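Long-range contacts in endo-beta-mannanase (Opitutaceae bacterium TAV5, PDB 7BOB), which probably releases mannose from the ends of beta-1,4-linked mannose chains as a trimeric exo-beta-1,4-mannosidase of glycoside hydrolase family 5: residues Ile445-Val450 and Gly468-His473; Cys550-Leu555 and Ala581-Lys586; Val385-Pro390 and Arg411-Ala416; Glu459-Val464 and His544-Gly549. All blocks are in the same frame, centred on the assembly; numbering follows the deposited sequence.

Contact 1. Residues Ile445-Val450 and Gly468-His473; sequences IIITGV and GQLLWH
Ile-445 to Thr-448 runs parallel to Leu-470 to His-473 as an adjacent strand, the axes 4.8 Å apart and inclined by only 9°. The backbones interlock as parallel strands do: Ile-445 N binds Gln-469 O at 3.0 Å, and Leu-471 places its N on Ile-445 O and its O on Ile-447 N. On one face Ile-445, Ile-447 and Leu-470 meet against helix 454-465, with Trp-472 beside Thr-452; on the other, Ile-446 CG1 rests beside Leu-471 CB at 4.1 Å. Beta-branching suits Ile-447, whose CG1 meets Leu-470 CD1 while CG2 meets the Trp-472 ring. Ile-447 CD1 lies over the Trp-472 indole, 3.9 Å from the centroid of the five-membered ring and 6° from its normal, a CH-pi contact. At the ring edge NE1 donates in plane to a water 2.8 Å away, and the same water bridges to Val-450 O. A leucine at Trp-472 would probably leave Val-450 O without this water-mediated link and Ile-447 CD1 without an aromatic face. In this beta-alpha-beta crossover, alternate backbone groups pair between the strands and the others with flanking strands, while helix 406-422 packs on Ile-446.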
loop_
_atom_site.group_PDB
_atom_site.type_symbol
_atom_site.label_atom_id
_atom_site.label_comp_id
_atom_site.label_asym_id
_atom_site.label_seq_id
_atom_site.Cartn_x
_atom_site.Cartn_y
_atom_site.Cartn_z
ATOM N N ILE A 445 -30.834 18.988 4.868
ATOM C CA ILE A 445 -29.910 17.861 4.886
ATOM C C ILE A 445 -28.873 18.072 3.795
ATOM O O ILE A 445 -29.228 18.330 2.636
ATOM C CB ILE A 445 -30.628 16.513 4.682
ATOM C CG1 ILE A 445 -31.417 16.125 5.945
ATOM C CG2 ILE A 445 -29.609 15.433 4.347
ATOM C CD1 ILE A 445 -32.222 14.846 5.800
ATOM N N ILE A 446 -27.600 17.969 4.164
ATOM C CA ILE A 446 -26.498 18.074 3.220
ATOM C C ILE A 446 -25.838 16.711 3.117
ATOM O O ILE A 446 -25.445 16.124 4.135
ATOM C CB ILE A 446 -25.477 19.141 3.639
ATOM C CG1 ILE A 446 -26.144 20.506 3.739
ATOM C CG2 ILE A 446 -24.350 19.213 2.613
ATOM C CD1 ILE A 446 -25.179 21.585 4.151
ATOM N N ILE A 447 -25.734 16.199 1.899
ATOM C CA ILE A 447 -25.023 14.958 1.637
ATOM C C ILE A 447 -23.661 15.326 1.060
ATOM O O ILE A 447 -23.572 15.952 -0.009
ATOM C CB ILE A 447 -25.817 14.046 0.691
ATOM C CG1 ILE A 447 -27.196 13.724 1.281
ATOM C CG2 ILE A 447 -25.023 12.802 0.376
ATOM C CD1 ILE A 447 -28.062 12.827 0.391
ATOM N N THR A 448 -22.601 14.957 1.771
ATOM C CA THR A 448 -21.243 15.386 1.426
ATOM C C THR A 448 -20.519 14.338 0.576
ATOM O O THR A 448 -19.498 13.792 0.980
ATOM C CB THR A 448 -20.452 15.679 2.699
ATOM O OG1 THR A 448 -20.383 14.485 3.510
ATOM C CG2 THR A 448 -21.116 16.811 3.482
ATOM N N GLY A 449 -21.036 14.083 -0.622
ATOM C CA GLY A 449 -20.420 13.103 -1.497
ATOM C C GLY A 449 -20.188 11.759 -0.836
ATOM O O GLY A 449 -19.062 11.251 -0.835
ATOM N N VAL A 450 -21.219 11.193 -0.219
ATOM C CA VAL A 450 -21.133 9.835 0.291
ATOM C C VAL A 450 -22.077 8.978 -0.531
ATOM O O VAL A 450 -22.984 9.475 -1.213
ATOM C CB VAL A 450 -21.454 9.732 1.791
ATOM C CG1 VAL A 450 -20.368 10.434 2.599
ATOM C CG2 VAL A 450 -22.827 10.325 2.099
ATOM N N GLY A 468 -38.565 18.515 2.918
ATOM C CA GLY A 468 -37.140 18.632 3.172
ATOM C C GLY A 468 -36.423 19.371 2.053
ATOM O O GLY A 468 -36.730 19.204 0.869
ATOM N N GLN A 469 -35.470 20.217 2.442
ATOM C CA GLN A 469 -34.521 20.835 1.519
ATOM C C GLN A 469 -33.229 20.012 1.521
ATOM O O GLN A 469 -32.545 19.932 2.549
ATOM C CB GLN A 469 -34.230 22.275 1.932
ATOM C CG GLN A 469 -35.454 23.063 2.348
ATOM C CD GLN A 469 -36.412 23.212 1.200
ATOM O OE1 GLN A 469 -36.095 23.869 0.211
ATOM N NE2 GLN A 469 -37.577 22.577 1.307
ATOM N N LEU A 470 -32.898 19.411 0.379
ATOM C CA LEU A 470 -31.733 18.535 0.239
ATOM C C LEU A 470 -30.667 19.216 -0.612
ATOM O O LEU A 470 -30.914 19.559 -1.779
ATOM C CB LEU A 470 -32.131 17.195 -0.384
ATOM C CG LEU A 470 -31.074 16.101 -0.554
ATOM C CD1 LEU A 470 -30.617 15.555 0.812
ATOM C CD2 LEU A 470 -31.639 14.983 -1.411
ATOM N N LEU A 471 -29.483 19.409 -0.033
ATOM C CA LEU A 471 -28.301 19.821 -0.784
ATOM C C LEU A 471 -27.430 18.581 -0.989
ATOM O O LEU A 471 -26.847 18.056 -0.031
ATOM C CB LEU A 471 -27.538 20.924 -0.058
ATOM C CG LEU A 471 -26.228 21.355 -0.717
ATOM C CD1 LEU A 471 -26.418 21.699 -2.219
ATOM C CD2 LEU A 471 -25.673 22.550 0.028
ATOM N N TRP A 472 -27.354 18.105 -2.232
ATOM C CA TRP A 472 -26.750 16.807 -2.552
ATOM C C TRP A 472 -25.437 17.038 -3.291
ATOM O O TRP A 472 -25.428 17.281 -4.503
ATOM C CB TRP A 472 -27.706 15.965 -3.388
ATOM C CG TRP A 472 -27.397 14.499 -3.374
ATOM C CD1 TRP A 472 -26.212 13.910 -3.036
ATOM C CD2 TRP A 472 -28.289 13.437 -3.730
ATOM N NE1 TRP A 472 -26.320 12.548 -3.149
ATOM C CE2 TRP A 472 -27.587 12.229 -3.560
ATOM C CE3 TRP A 472 -29.618 13.393 -4.179
ATOM C CZ2 TRP A 472 -28.162 10.990 -3.817
ATOM C CZ3 TRP A 472 -30.192 12.158 -4.426
ATOM C CH2 TRP A 472 -29.465 10.973 -4.244
ATOM N N HIS A 473 -24.321 16.942 -2.578
ATOM C CA HIS A 473 -23.034 17.084 -3.247
ATOM C C HIS A 473 -22.631 15.738 -3.837
ATOM O O HIS A 473 -22.447 14.759 -3.099
ATOM C CB HIS A 473 -21.974 17.620 -2.291
ATOM C CG HIS A 473 -22.068 19.098 -2.077
ATOM N ND1 HIS A 473 -21.399 19.753 -1.067
ATOM C CD2 HIS A 473 -22.770 20.049 -2.742
ATOM C CE1 HIS A 473 -21.675 21.046 -1.128
ATOM N NE2 HIS A 473 -22.510 21.251 -2.131
HETATM O O HOH W 1 -23.688 11.721 -2.835
HETATM O O HOH W 2 -25.023 9.358 -3.440
#

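Contact 2. Residues Cys550-Leu555 and Ala581-Lys586; sequences CVTSVL and AALLTK
Thr-552 meets Leu-583 and Thr-585 at the end of helix 569-583, its side chain forking beyond a CB directed at that helix end. With OG1 anti to the carbonyl carbon (chi1 -59°), the hydroxyl comes 4.0 Å from the methyl CG2 of Thr-585, the two side chains crossing at a slant. The other arm, CG2, stops 4.0 Å from Leu-583 O and 4.4 Å from Leu-583 CD1. Threonine suits the spot because one arm is polar: OG1 is hydrogen-bonded to Arg-543 on the next strand, while the methyl rests against the helix end. Further along, Val-554 CG2 presses on Leu-583 CD1 at 3.5 Å, closer than carbons usually come, and the two side chains meet nearly at right angles. Leucine is apt as the last helical residue, its branched end bearing on the sheet before the chain leaves helical geometry. Thr-585 then turns back toward the strand, and its OG1 is hydrogen-bonded to Gln-469 OE1. The contact lays the C-terminal end of helix 569-583 and the tail behind it across strand 549-554, between strand 469-473, which Leu-584 touches through Leu-471, and strand 539-546, which supplies Arg-543.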
loop_
_atom_site.group_PDB
_atom_site.type_symbol
_atom_site.label_atom_id
_atom_site.label_comp_id
_atom_site.label_asym_id
_atom_site.label_seq_id
_atom_site.Cartn_x
_atom_site.Cartn_y
_atom_site.Cartn_z
ATOM N N CYS A 550 -37.212 20.439 -2.047
ATOM C CA CYS A 550 -36.379 20.906 -3.150
ATOM C C CYS A 550 -34.986 20.292 -3.058
ATOM O O CYS A 550 -34.288 20.487 -2.051
ATOM C CB CYS A 550 -36.294 22.426 -3.133
ATOM S SG CYS A 550 -35.269 23.096 -4.439
ATOM N N VAL A 551 -34.581 19.588 -4.121
ATOM C CA VAL A 551 -33.276 18.940 -4.234
ATOM C C VAL A 551 -32.353 19.851 -5.025
ATOM O O VAL A 551 -32.630 20.154 -6.194
ATOM C CB VAL A 551 -33.394 17.575 -4.935
ATOM C CG1 VAL A 551 -32.010 16.885 -5.044
ATOM C CG2 VAL A 551 -34.411 16.691 -4.228
ATOM N N THR A 552 -31.250 20.272 -4.410
ATOM C CA THR A 552 -30.183 20.989 -5.113
ATOM C C THR A 552 -28.985 20.042 -5.246
ATOM O O THR A 552 -28.301 19.749 -4.256
ATOM C CB THR A 552 -29.809 22.283 -4.383
ATOM O OG1 THR A 552 -30.961 23.125 -4.287
ATOM C CG2 THR A 552 -28.704 23.037 -5.090
ATOM N N SER A 553 -28.740 19.545 -6.463
ATOM C CA SER A 553 -27.681 18.570 -6.718
ATOM C C SER A 553 -26.483 19.238 -7.384
ATOM O O SER A 553 -26.641 19.977 -8.364
ATOM C CB SER A 553 -28.192 17.419 -7.593
ATOM O OG SER A 553 -29.439 16.893 -7.168
ATOM N N VAL A 554 -25.285 18.971 -6.865
ATOM C CA VAL A 554 -24.036 19.462 -7.447
ATOM C C VAL A 554 -23.290 18.286 -8.063
ATOM O O VAL A 554 -22.974 17.311 -7.366
ATOM C CB VAL A 554 -23.152 20.164 -6.396
ATOM C CG1 VAL A 554 -21.830 20.620 -7.012
ATOM C CG2 VAL A 554 -23.895 21.324 -5.735
ATOM N N LEU A 555 -22.974 18.389 -9.351
ATOM C CA LEU A 555 -22.311 17.306 -10.074
ATOM C C LEU A 555 -20.795 17.401 -9.943
ATOM O O LEU A 555 -20.066 17.361 -10.927
ATOM C CB LEU A 555 -22.741 17.313 -11.538
ATOM C CG LEU A 555 -24.265 17.307 -11.728
ATOM C CD1 LEU A 555 -24.670 17.356 -13.201
ATOM C CD2 LEU A 555 -24.867 16.085 -11.042
ATOM N N ALA A 581 -23.573 28.538 1.649
ATOM C CA ALA A 581 -24.622 29.534 1.869
ATOM C C ALA A 581 -25.406 29.796 0.585
ATOM O O ALA A 581 -26.641 29.785 0.587
ATOM C CB ALA A 581 -24.019 30.831 2.413
ATOM N N ALA A 582 -24.702 29.979 -0.534
ATOM C CA ALA A 582 -25.385 30.269 -1.795
ATOM C C ALA A 582 -26.332 29.142 -2.205
ATOM O O ALA A 582 -27.424 29.396 -2.733
ATOM C CB ALA A 582 -24.362 30.530 -2.894
ATOM N N LEU A 583 -25.946 27.892 -1.955
ATOM C CA LEU A 583 -26.713 26.769 -2.475
ATOM C C LEU A 583 -27.787 26.270 -1.528
ATOM O O LEU A 583 -28.674 25.522 -1.961
ATOM C CB LEU A 583 -25.778 25.611 -2.809
ATOM C CG LEU A 583 -24.900 25.849 -4.037
ATOM C CD1 LEU A 583 -24.551 24.516 -4.566
ATOM C CD2 LEU A 583 -25.632 26.653 -5.080
ATOM N N LEU A 584 -27.708 26.631 -0.251
ATOM C CA LEU A 584 -28.709 26.205 0.712
ATOM C C LEU A 584 -30.024 26.925 0.448
ATOM O O LEU A 584 -30.044 28.144 0.254
ATOM C CB LEU A 584 -28.221 26.489 2.129
ATOM C CG LEU A 584 -27.283 25.401 2.659
ATOM C CD1 LEU A 584 -26.714 25.786 4.020
ATOM C CD2 LEU A 584 -28.015 24.073 2.715
ATOM N N THR A 585 -31.119 26.168 0.435
ATOM C CA THR A 585 -32.462 26.706 0.257
ATOM C C THR A 585 -33.266 26.518 1.536
ATOM O O THR A 585 -32.893 25.739 2.416
ATOM C CB THR A 585 -33.193 26.028 -0.914
ATOM O OG1 THR A 585 -33.314 24.620 -0.661
ATOM C CG2 THR A 585 -32.450 26.258 -2.228
ATOM N N LYS A 586 -34.385 27.243 1.628
ATOM C CA LYS A 586 -35.287 27.127 2.767
ATOM C C LYS A 586 -36.738 27.130 2.298
ATOM O O LYS A 586 -37.132 27.934 1.443
ATOM C CB LYS A 586 -35.056 28.253 3.793
ATOM C CG LYS A 586 -33.816 28.038 4.653
ATOM C CD LYS A 586 -34.156 27.821 6.127
ATOM C CE LYS A 586 -34.162 29.136 6.882
ATOM N NZ LYS A 586 -34.854 28.987 8.188
#

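Contact 3. Residues Val385-Pro390 and Arg411-Ala416; sequences VHLYWP and RRLILA
Ala-416, which packs on Leu-387, is fixed in its helical turn by a backbone bond from its N to Arg-412 O at 3.1 Å; no hydrogen bond joins the strand to the helix. Strand 385-389 and helix 411-416 run antiparallel, at 174°, with axes 9.8 Å apart, as befits a helix laid back over the strand it follows. Leu-387 is the strand's main offering. Its CG stands anti to the carbonyl carbon (chi1 -59°), and the two methyls part from there: CD2 touches Ala-416 CB at 3.9 Å, while CD1 comes 3.8 Å from Leu-413 O. Alanine suits the place because its single methyl is enough to meet the tip of Leu-387. One turn earlier Leu-413 answers with its own fork, CD2 lying 3.9 Å from Leu-387 CB and 4.0 Å from Tyr-388 O, and CD1 approaching Trp-389 CE3 at 4.3 Å. Tyr-388 starts out away from the helix, and its OH is hydrogen-bonded to Glu-456. Trp-389 stacks on Tyr-393, and both it and Leu-413 touch helix 258-272 of the catalytic barrel. Within the beta-alpha-beta unit that leads on to strand 427-431, the contact is therefore held by apolar packing: leucine branches mesh, backbone polarity is met within the helix on one side and by neighbouring strands on the other, and the apolar layer continues to the barrel's outer helix.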
loop_
_atom_site.group_PDB
_atom_site.type_symbol
_atom_site.label_atom_id
_atom_site.label_comp_id
_atom_site.label_asym_id
_atom_site.label_seq_id
_atom_site.Cartn_x
_atom_site.Cartn_y
_atom_site.Cartn_z
ATOM N N VAL A 385 -29.175 22.936 10.052
ATOM C CA VAL A 385 -28.775 22.077 8.936
ATOM C C VAL A 385 -28.135 20.799 9.482
ATOM O O VAL A 385 -27.464 20.820 10.526
ATOM C CB VAL A 385 -27.819 22.820 7.981
ATOM C CG1 VAL A 385 -26.381 22.864 8.530
ATOM C CG2 VAL A 385 -27.870 22.207 6.620
ATOM N N HIS A 386 -28.348 19.672 8.796
ATOM C CA HIS A 386 -27.877 18.363 9.251
ATOM C C HIS A 386 -27.025 17.687 8.176
ATOM O O HIS A 386 -27.436 17.595 7.016
ATOM C CB HIS A 386 -29.059 17.454 9.619
ATOM C CG HIS A 386 -29.741 17.827 10.903
ATOM N ND1 HIS A 386 -30.541 18.943 11.024
ATOM C CD2 HIS A 386 -29.741 17.229 12.121
ATOM C CE1 HIS A 386 -31.002 19.016 12.261
ATOM N NE2 HIS A 386 -30.535 17.986 12.942
ATOM N N LEU A 387 -25.844 17.209 8.565
ATOM C CA LEU A 387 -25.006 16.421 7.670
ATOM C C LEU A 387 -25.473 14.968 7.671
ATOM O O LEU A 387 -25.823 14.417 8.719
ATOM C CB LEU A 387 -23.548 16.510 8.109
ATOM C CG LEU A 387 -22.938 17.908 8.157
ATOM C CD1 LEU A 387 -21.599 17.865 8.897
ATOM C CD2 LEU A 387 -22.764 18.441 6.743
ATOM N N TYR A 388 -25.483 14.349 6.490
ATOM C CA TYR A 388 -26.032 13.005 6.321
ATOM C C TYR A 388 -24.973 11.957 6.677
ATOM O O TYR A 388 -23.914 11.902 6.043
ATOM C CB TYR A 388 -26.526 12.819 4.886
ATOM C CG TYR A 388 -27.222 11.503 4.622
ATOM C CD1 TYR A 388 -26.552 10.460 3.984
ATOM C CD2 TYR A 388 -28.538 11.296 5.005
ATOM C CE1 TYR A 388 -27.174 9.249 3.736
ATOM C CE2 TYR A 388 -29.176 10.091 4.748
ATOM C CZ TYR A 388 -28.483 9.074 4.117
ATOM O OH TYR A 388 -29.087 7.870 3.857
ATOM N N TRP A 389 -25.254 11.148 7.717
ATOM C CA TRP A 389 -24.441 9.984 8.077
ATOM C C TRP A 389 -24.986 8.773 7.328
ATOM O O TRP A 389 -26.152 8.414 7.525
ATOM C CB TRP A 389 -24.482 9.758 9.589
ATOM C CG TRP A 389 -23.655 8.601 10.143
ATOM C CD1 TRP A 389 -23.963 7.270 10.078
ATOM C CD2 TRP A 389 -22.409 8.683 10.859
ATOM N NE1 TRP A 389 -23.007 6.534 10.707
ATOM C CE2 TRP A 389 -22.044 7.367 11.205
ATOM C CE3 TRP A 389 -21.581 9.740 11.255
ATOM C CZ2 TRP A 389 -20.863 7.064 11.900
ATOM C CZ3 TRP A 389 -20.408 9.435 11.963
ATOM C CH2 TRP A 389 -20.063 8.108 12.266
ATOM N N PRO A 390 -24.221 8.158 6.424
ATOM C CA PRO A 390 -24.810 7.141 5.533
ATOM C C PRO A 390 -25.216 5.874 6.282
ATOM O O PRO A 390 -24.652 5.536 7.327
ATOM C CB PRO A 390 -23.685 6.855 4.523
ATOM C CG PRO A 390 -22.415 7.260 5.226
ATOM C CD PRO A 390 -22.803 8.424 6.127
ATOM N N ARG A 411 -13.459 12.789 6.540
ATOM C CA ARG A 411 -12.787 13.967 5.992
ATOM C C ARG A 411 -13.797 14.952 5.423
ATOM O O ARG A 411 -13.667 16.167 5.614
ATOM C CB ARG A 411 -11.803 13.570 4.888
ATOM C CG ARG A 411 -10.338 13.702 5.255
ATOM C CD ARG A 411 -9.447 12.764 4.378
ATOM N NE ARG A 411 -9.744 12.884 2.954
ATOM C CZ ARG A 411 -9.235 13.839 2.176
ATOM N NH1 ARG A 411 -8.407 14.740 2.724
ATOM N NH2 ARG A 411 -9.553 13.900 0.869
ATOM N N ARG A 412 -14.802 14.440 4.708
ATOM C CA ARG A 412 -15.796 15.314 4.086
ATOM C C ARG A 412 -16.730 15.903 5.128
ATOM O O ARG A 412 -17.157 17.062 5.009
ATOM C CB ARG A 412 -16.605 14.545 3.048
ATOM C CG ARG A 412 -15.794 14.003 1.879
ATOM C CD ARG A 412 -16.576 12.911 1.139
ATOM N NE ARG A 412 -16.134 12.757 -0.246
ATOM C CZ ARG A 412 -15.138 11.951 -0.605
ATOM N NH1 ARG A 412 -14.497 11.233 0.331
ATOM N NH2 ARG A 412 -14.777 11.855 -1.892
ATOM N N LEU A 413 -17.061 15.113 6.152
ATOM C CA LEU A 413 -17.959 15.603 7.175
ATOM C C LEU A 413 -17.268 16.670 8.013
ATOM O O LEU A 413 -17.876 17.696 8.342
ATOM C CB LEU A 413 -18.445 14.435 8.033
ATOM C CG LEU A 413 -19.430 13.453 7.387
ATOM C CD1 LEU A 413 -19.748 12.318 8.346
ATOM C CD2 LEU A 413 -20.700 14.153 6.972
ATOM N N ILE A 414 -15.981 16.470 8.319
ATOM C CA ILE A 414 -15.258 17.414 9.169
ATOM C C ILE A 414 -15.225 18.793 8.521
ATOM O O ILE A 414 -15.507 19.814 9.162
ATOM C CB ILE A 414 -13.843 16.894 9.462
ATOM C CG1 ILE A 414 -13.901 15.801 10.537
ATOM C CG2 ILE A 414 -12.923 18.044 9.868
ATOM C CD1 ILE A 414 -12.600 15.015 10.705
ATOM N N LEU A 415 -14.911 18.831 7.226
ATOM C CA LEU A 415 -14.746 20.095 6.518
ATOM C C LEU A 415 -16.084 20.773 6.296
ATOM O O LEU A 415 -16.212 21.988 6.489
ATOM C CB LEU A 415 -14.048 19.861 5.172
ATOM C CG LEU A 415 -13.821 21.157 4.401
ATOM C CD1 LEU A 415 -12.751 21.997 5.076
ATOM C CD2 LEU A 415 -13.444 20.864 2.968
ATOM N N ALA A 416 -17.090 20.014 5.855
ATOM C CA ALA A 416 -18.415 20.600 5.702
ATOM C C ALA A 416 -18.907 21.158 7.032
ATOM O O ALA A 416 -19.441 22.270 7.084
ATOM C CB ALA A 416 -19.393 19.566 5.154
#

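Contact 4. Residues Glu459-Val464 and His544-Gly549; sequences ELHSWV and HRVGAG
His-461 carries its ring carbon CG anti to the backbone N (chi1 177°) and Val-546 does the same with CG1 (chi1 172°), and these choices bring imidazole and methyl together, His-461 CE1 lying 3.6 Å from Val-546 CG1 with the side chains nearly perpendicular. One helical turn on, Val-464 adds CG1, 4.0 Å from Val-546 CB and 3.8 Å from Gly-549 C. Valine fits here, being compact enough to sit against backbone, while the histidine is partly exposed. The strand end then reverses through a type II' turn from Val-546 to Gly-549, closed by Gly-549 N on Val-546 O at 3.2 Å and by Val-546 N on Gly-549 O at 3.1 Å. Gly-547 takes the positive phi that such a turn requires. At Gly-549 the reason for glycine is steric: its CA lies 3.1 Å from Val-464 O in a CA-H...O contact, and any side chain would run into that carbonyl. Arg-545 NH2 adds a weak bond to Ala-548 O. The hairpin joining strands 539-546 and 549-554 is thus set against helix 454-465 by apolar side chains, by close backbone approach at bare glycine, and by a backbone hydrogen bond between Ala-548 and Glu-465.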
loop_
_atom_site.group_PDB
_atom_site.type_symbol
_atom_site.label_atom_id
_atom_site.label_comp_id
_atom_site.label_asym_id
_atom_site.label_seq_id
_atom_site.Cartn_x
_atom_site.Cartn_y
_atom_site.Cartn_z
ATOM N N GLU A 459 -36.092 6.782 0.794
ATOM C CA GLU A 459 -36.447 7.506 2.005
ATOM C C GLU A 459 -36.140 8.986 1.858
ATOM O O GLU A 459 -36.960 9.829 2.236
ATOM C CB GLU A 459 -35.721 6.915 3.214
ATOM C CG GLU A 459 -36.076 7.569 4.550
ATOM C CD GLU A 459 -37.366 7.036 5.171
ATOM O OE1 GLU A 459 -37.715 7.491 6.288
ATOM O OE2 GLU A 459 -38.029 6.178 4.545
ATOM N N LEU A 460 -34.984 9.323 1.285
ATOM C CA LEU A 460 -34.686 10.725 1.012
ATOM C C LEU A 460 -35.757 11.350 0.127
ATOM O O LEU A 460 -36.114 12.520 0.307
ATOM C CB LEU A 460 -33.314 10.855 0.359
ATOM C CG LEU A 460 -32.134 10.792 1.324
ATOM C CD1 LEU A 460 -30.879 10.354 0.573
ATOM C CD2 LEU A 460 -31.932 12.149 1.981
ATOM N N HIS A 461 -36.295 10.580 -0.821
ATOM C CA HIS A 461 -37.361 11.085 -1.686
ATOM C C HIS A 461 -38.594 11.455 -0.865
ATOM O O HIS A 461 -39.084 12.591 -0.918
ATOM C CB HIS A 461 -37.694 10.029 -2.751
ATOM C CG HIS A 461 -38.831 10.400 -3.651
ATOM N ND1 HIS A 461 -38.649 11.055 -4.853
ATOM C CD2 HIS A 461 -40.166 10.205 -3.528
ATOM C CE1 HIS A 461 -39.822 11.251 -5.426
ATOM N NE2 HIS A 461 -40.760 10.743 -4.644
ATOM N N SER A 462 -39.080 10.509 -0.063
ATOM C CA SER A 462 -40.264 10.742 0.752
ATOM C C SER A 462 -40.049 11.887 1.744
ATOM O O SER A 462 -40.949 12.709 1.957
ATOM C CB SER A 462 -40.638 9.445 1.468
ATOM O OG SER A 462 -41.323 9.733 2.663
ATOM N N TRP A 463 -38.867 11.957 2.359
ATOM C CA TRP A 463 -38.525 13.110 3.189
ATOM C C TRP A 463 -38.597 14.417 2.396
ATOM O O TRP A 463 -39.162 15.414 2.873
ATOM C CB TRP A 463 -37.130 12.926 3.793
ATOM C CG TRP A 463 -36.692 14.097 4.630
ATOM C CD1 TRP A 463 -37.063 14.360 5.908
ATOM C CD2 TRP A 463 -35.800 15.159 4.247
ATOM N NE1 TRP A 463 -36.467 15.516 6.353
ATOM C CE2 TRP A 463 -35.684 16.027 5.355
ATOM C CE3 TRP A 463 -35.076 15.448 3.081
ATOM C CZ2 TRP A 463 -34.885 17.172 5.338
ATOM C CZ3 TRP A 463 -34.281 16.594 3.058
ATOM C CH2 TRP A 463 -34.194 17.442 4.182
ATOM N N VAL A 464 -38.027 14.444 1.188
ATOM C CA VAL A 464 -38.075 15.666 0.383
ATOM C C VAL A 464 -39.513 15.994 0.003
ATOM O O VAL A 464 -39.900 17.165 -0.068
ATOM C CB VAL A 464 -37.175 15.543 -0.866
ATOM C CG1 VAL A 464 -37.398 16.728 -1.807
ATOM C CG2 VAL A 464 -35.683 15.427 -0.494
ATOM N N HIS A 544 -34.346 20.846 -8.235
ATOM C CA HIS A 544 -35.508 20.034 -8.569
ATOM C C HIS A 544 -36.485 20.094 -7.416
ATOM O O HIS A 544 -36.132 19.730 -6.287
ATOM C CB HIS A 544 -35.115 18.578 -8.836
ATOM C CG HIS A 544 -36.227 17.738 -9.380
ATOM N ND1 HIS A 544 -36.319 16.383 -9.149
ATOM C CD2 HIS A 544 -37.292 18.059 -10.154
ATOM C CE1 HIS A 544 -37.390 15.905 -9.756
ATOM N NE2 HIS A 544 -37.999 16.902 -10.374
ATOM N N ARG A 545 -37.708 20.525 -7.694
ATOM C CA ARG A 545 -38.735 20.542 -6.665
ATOM C C ARG A 545 -39.544 19.256 -6.737
ATOM O O ARG A 545 -39.895 18.791 -7.832
ATOM C CB ARG A 545 -39.611 21.783 -6.832
ATOM C CG ARG A 545 -38.878 23.055 -6.423
ATOM C CD ARG A 545 -39.864 24.196 -6.078
ATOM N NE ARG A 545 -40.991 23.775 -5.247
ATOM C CZ ARG A 545 -40.903 23.694 -3.922
ATOM N NH1 ARG A 545 -39.785 23.992 -3.319
ATOM N NH2 ARG A 545 -41.911 23.322 -3.171
ATOM N N VAL A 546 -39.773 18.639 -5.578
ATOM C CA VAL A 546 -40.371 17.307 -5.490
ATOM C C VAL A 546 -41.360 17.355 -4.333
ATOM O O VAL A 546 -40.953 17.339 -3.163
ATOM C CB VAL A 546 -39.326 16.193 -5.274
ATOM C CG1 VAL A 546 -40.008 14.869 -4.984
ATOM C CG2 VAL A 546 -38.423 16.048 -6.505
ATOM N N GLY A 547 -42.647 17.403 -4.652
ATOM C CA GLY A 547 -43.629 17.712 -3.630
ATOM C C GLY A 547 -43.280 19.036 -2.984
ATOM O O GLY A 547 -42.977 20.026 -3.663
ATOM N N ALA A 548 -43.280 19.049 -1.649
ATOM C CA ALA A 548 -43.084 20.291 -0.910
ATOM C C ALA A 548 -41.620 20.693 -0.778
ATOM O O ALA A 548 -41.344 21.843 -0.432
ATOM C CB ALA A 548 -43.706 20.176 0.478
ATOM N N GLY A 549 -40.680 19.786 -1.059
ATOM C CA GLY A 549 -39.271 20.047 -0.868
ATOM C C GLY A 549 -38.542 20.360 -2.161
ATOM O O GLY A 549 -39.134 20.505 -3.234
#

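In the fold
Behind the N-terminal barrel, the chain enters a second domain whose parallel strand order resembles flavodoxin-like folds, and all four contacts belong to it. Contact 3 comes first, closing a short loop between strand 385-389 and helix 406-422. Contact 1 opens afterwards and pairs strands 444-448 and 469-473; the former also hydrogen-bonds to strand 385-389. Contact 4 starts from helix 454-465, within the loop of contact 1, and ends far beyond it at the hairpin, so these two cross. Contact 2 opens immediately after contact 4 closes and brings the C-terminal helix back to strand 549-554, neighbour of strand 469-473. Together they tie helices to both faces of one mixed sheet.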